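Local coordinates for cystalysin (Treponema denticola, PDB 1C7N), which is a pyridoxal-5'-phosphate-binding protein of the class I and II aminotransferase family, built as a two-chain assembly, at residues I330-L335 with I352-G357. Numbering follows the deposited sequence.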
ATOM      1  N   ILE A 330      -8.937   3.456 -31.039  1.00 12.48           N
ATOM      2  CA  ILE A 330      -9.854   3.759 -32.131  1.00 12.36           C
ATOM      3  C   ILE A 330      -9.674   5.175 -32.663  1.00 13.08           C
ATOM      4  O   ILE A 330      -9.756   6.149 -31.918  1.00 13.50           O
ATOM      5  CB  ILE A 330     -11.317   3.584 -31.686  1.00 13.50           C
ATOM      6  CG1 ILE A 330     -11.502   2.206 -31.043  1.00 11.22           C
ATOM      7  CG2 ILE A 330     -12.243   3.703 -32.893  1.00 13.01           C
ATOM      8  CD1 ILE A 330     -12.833   2.020 -30.376  1.00 10.63           C
ATOM      9  N   ASP A 331      -9.455   5.272 -33.969  1.00 13.55           N
ATOM     10  CA  ASP A 331      -9.246   6.548 -34.644  1.00 14.32           C
ATOM     11  C   ASP A 331     -10.557   7.168 -35.133  1.00 13.69           C
ATOM     12  O   ASP A 331     -11.110   6.748 -36.150  1.00 13.07           O
ATOM     13  CB  ASP A 331      -8.288   6.325 -35.815  1.00 13.68           C
ATOM     14  CG  ASP A 331      -8.014   7.585 -36.607  1.00 15.27           C
ATOM     15  OD1 ASP A 331      -8.506   8.668 -36.225  1.00 15.65           O
ATOM     16  OD2 ASP A 331      -7.291   7.483 -37.618  1.00 16.80           O
ATOM     17  N   PHE A 332     -11.047   8.171 -34.406  1.00 13.46           N
ATOM     18  CA  PHE A 332     -12.292   8.856 -34.762  1.00 14.96           C
ATOM     19  C   PHE A 332     -12.048  10.180 -35.484  1.00 14.39           C
ATOM     20  O   PHE A 332     -12.984  10.942 -35.714  1.00 15.06           O
ATOM     21  CB  PHE A 332     -13.127   9.165 -33.511  1.00 15.04           C
ATOM     22  CG  PHE A 332     -13.925   8.001 -32.986  1.00 15.31           C
ATOM     23  CD1 PHE A 332     -13.341   7.052 -32.154  1.00 15.62           C
ATOM     24  CD2 PHE A 332     -15.285   7.881 -33.290  1.00 15.84           C
ATOM     25  CE1 PHE A 332     -14.101   6.002 -31.626  1.00 15.76           C
ATOM     26  CE2 PHE A 332     -16.051   6.836 -32.768  1.00 16.03           C
ATOM     27  CZ  PHE A 332     -15.457   5.895 -31.933  1.00 15.71           C
ATOM     28  N   ARG A 333     -10.802  10.456 -35.833  1.00 14.72           N
ATOM     29  CA  ARG A 333     -10.458  11.714 -36.488  1.00 15.64           C
ATOM     30  C   ARG A 333     -11.319  12.096 -37.695  1.00 15.73           C
ATOM     31  O   ARG A 333     -11.518  13.283 -37.964  1.00 15.69           O
ATOM     32  CB  ARG A 333      -8.976  11.711 -36.886  1.00 16.25           C
ATOM     33  CG  ARG A 333      -8.035  11.951 -35.715  1.00 15.65           C
ATOM     34  CD  ARG A 333      -6.579  11.888 -36.134  1.00 18.24           C
ATOM     35  NE  ARG A 333      -6.208  10.549 -36.579  1.00 18.88           N
ATOM     36  CZ  ARG A 333      -5.002  10.224 -37.031  1.00 20.43           C
ATOM     37  NH1 ARG A 333      -4.049  11.143 -37.103  1.00 21.15           N
ATOM     38  NH2 ARG A 333      -4.745   8.980 -37.399  1.00 21.22           N
ATOM     39  N   ALA A 334     -11.843  11.107 -38.411  1.00 16.69           N
ATOM     40  CA  ALA A 334     -12.667  11.390 -39.589  1.00 17.50           C
ATOM     41  C   ALA A 334     -14.005  12.035 -39.238  1.00 18.40           C
ATOM     42  O   ALA A 334     -14.718  12.521 -40.119  1.00 18.52           O
ATOM     43  CB  ALA A 334     -12.899  10.113 -40.391  1.00 17.78           C
ATOM     44  N   LEU A 335     -14.354  12.031 -37.954  1.00 18.29           N
ATOM     45  CA  LEU A 335     -15.603  12.644 -37.518  1.00 18.29           C
ATOM     46  C   LEU A 335     -15.466  14.160 -37.523  1.00 18.69           C
ATOM     47  O   LEU A 335     -16.461  14.880 -37.467  1.00 18.69           O
ATOM     48  CB  LEU A 335     -15.978  12.182 -36.105  1.00 20.39           C
ATOM     49  CG  LEU A 335     -16.597  10.793 -35.941  1.00 20.00           C
ATOM     50  CD1 LEU A 335     -16.978  10.583 -34.490  1.00 20.66           C
ATOM     51  CD2 LEU A 335     -17.827  10.673 -36.822  1.00 22.28           C
ATOM     52  N   ILE A 352     -21.254   5.899 -24.034  1.00 15.44           N
ATOM     53  CA  ILE A 352     -20.169   4.944 -24.155  1.00 16.76           C
ATOM     54  C   ILE A 352     -19.009   5.668 -23.478  1.00 16.77           C
ATOM     55  O   ILE A 352     -18.643   6.787 -23.859  1.00 17.06           O
ATOM     56  CB  ILE A 352     -19.884   4.612 -25.645  1.00 17.62           C
ATOM     57  CG1 ILE A 352     -18.963   3.394 -25.735  1.00 18.39           C
ATOM     58  CG2 ILE A 352     -19.277   5.816 -26.358  1.00 19.41           C
ATOM     59  CD1 ILE A 352     -18.945   2.749 -27.111  1.00 18.55           C
ATOM     60  N   PHE A 353     -18.460   5.053 -22.441  1.00 14.59           N
ATOM     61  CA  PHE A 353     -17.386   5.684 -21.694  1.00 14.27           C
ATOM     62  C   PHE A 353     -16.011   5.117 -21.970  1.00 13.33           C
ATOM     63  O   PHE A 353     -15.607   4.111 -21.395  1.00 13.99           O
ATOM     64  CB  PHE A 353     -17.706   5.620 -20.200  1.00 12.63           C
ATOM     65  CG  PHE A 353     -18.993   6.299 -19.847  1.00 12.18           C
ATOM     66  CD1 PHE A 353     -20.211   5.697 -20.139  1.00 12.03           C
ATOM     67  CD2 PHE A 353     -18.989   7.570 -19.282  1.00 12.24           C
ATOM     68  CE1 PHE A 353     -21.413   6.355 -19.878  1.00 13.28           C
ATOM     69  CE2 PHE A 353     -20.176   8.234 -19.020  1.00 11.73           C
ATOM     70  CZ  PHE A 353     -21.391   7.629 -19.316  1.00 12.74           C
ATOM     71  N   PHE A 354     -15.305   5.775 -22.880  1.00 13.41           N
ATOM     72  CA  PHE A 354     -13.960   5.372 -23.261  1.00 13.23           C
ATOM     73  C   PHE A 354     -12.996   6.143 -22.383  1.00 12.69           C
ATOM     74  O   PHE A 354     -13.394   6.887 -21.486  1.00 12.09           O
ATOM     75  CB  PHE A 354     -13.647   5.781 -24.709  1.00 14.78           C
ATOM     76  CG  PHE A 354     -14.509   5.124 -25.757  1.00 16.75           C
ATOM     77  CD1 PHE A 354     -14.640   3.742 -25.816  1.00 16.63           C
ATOM     78  CD2 PHE A 354     -15.109   5.898 -26.753  1.00 18.18           C
ATOM     79  CE1 PHE A 354     -15.347   3.133 -26.855  1.00 18.44           C
ATOM     80  CE2 PHE A 354     -15.817   5.299 -27.800  1.00 17.49           C
ATOM     81  CZ  PHE A 354     -15.935   3.915 -27.851  1.00 18.42           C
ATOM     82  N   ASP A 355     -11.714   5.936 -22.630  1.00 13.28           N
ATOM     83  CA  ASP A 355     -10.709   6.717 -21.952  1.00 12.57           C
ATOM     84  C   ASP A 355     -10.371   7.617 -23.134  1.00 12.64           C
ATOM     85  O   ASP A 355      -9.713   7.189 -24.085  1.00 12.74           O
ATOM     86  CB  ASP A 355      -9.533   5.852 -21.517  1.00 13.34           C
ATOM     87  CG  ASP A 355      -9.415   5.772 -20.003  1.00 13.77           C
ATOM     88  OD1 ASP A 355     -10.472   5.698 -19.338  1.00 13.35           O
ATOM     89  OD2 ASP A 355      -8.281   5.781 -19.475  1.00 13.53           O
ATOM     90  N   GLU A 356     -10.886   8.844 -23.104  1.00 13.17           N
ATOM     91  CA  GLU A 356     -10.683   9.786 -24.199  1.00 13.15           C
ATOM     92  C   GLU A 356      -9.220   9.877 -24.593  1.00 13.25           C
ATOM     93  O   GLU A 356      -8.345  10.065 -23.749  1.00 12.67           O
ATOM     94  CB  GLU A 356     -11.241  11.165 -23.829  1.00 14.74           C
ATOM     95  CG  GLU A 356     -12.729  11.140 -23.463  1.00 16.34           C
ATOM     96  CD  GLU A 356     -13.641  10.806 -24.638  1.00 17.44           C
ATOM     97  OE1 GLU A 356     -14.672  10.140 -24.420  1.00 19.01           O
ATOM     98  OE2 GLU A 356     -13.343  11.214 -25.778  1.00 18.42           O
ATOM     99  N   GLY A 357      -8.968   9.739 -25.892  1.00 12.83           N
ATOM    100  CA  GLY A 357      -7.612   9.764 -26.406  1.00 11.86           C
ATOM    101  C   GLY A 357      -6.716  10.896 -25.956  1.00 12.29           C
ATOM    102  O   GLY A 357      -5.538  10.672 -25.673  1.00 11.54           O
TER
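At the ends of the two outer strands of a small three-stranded antiparallel sheet, 327-331 and 355-356, Phe354 touches both Ile330 and Phe332. No hydrogen bond links the two segments. The centre strand 367-371 runs between them, and the closest CA atoms, those of Ile330 and Gly357, are 8.6 Å apart. Phe332 reaches over with the far end of its ring: its CZ lies 4.2 Å from CE2 of Phe354. The two aromatic side chains cross at about a right angle, and the rings meet obliquely. Both rings extend across to the other segment, each with CG anti to its own carbonyl carbon (chi1 -80° in Phe332, -63° in Phe354). Ile330 adds a looser touch by its extended arm, CD1 standing 4.4 Å from CZ of Phe354. Within its own segment, Ile352 lays CG1 over one face of the Phe354 ring, 3.7 Å above the plane and offset toward the rim.

All three touching residues are buried. Phe332 packs on Met342 and Met346 of helix 339-350, which lies in the connection between the two outer strands, while Phe354 packs on Ile370 of the centre strand. This sheet and helix probably belong to the small C-terminal domain of a fold type I PLP enzyme, as in the aminotransferase family.

At Asp331, the last residue of its strand, the chain turns off in an Asx turn. Asp331 OD1 accepts from the backbone N of Arg333 at 2.9 Å, nearly along its C-O axis. The Arg333 side chain folds back and grips the same carboxylate side-on in a salt bridge. Its NE donates to OD1 of Asp331 at 3.0 Å, almost straight (168°), and its NH2 reaches OD2 of Asp331 at the same distance. The backbone N and NE come to OD1 from opposite faces of the carboxylate.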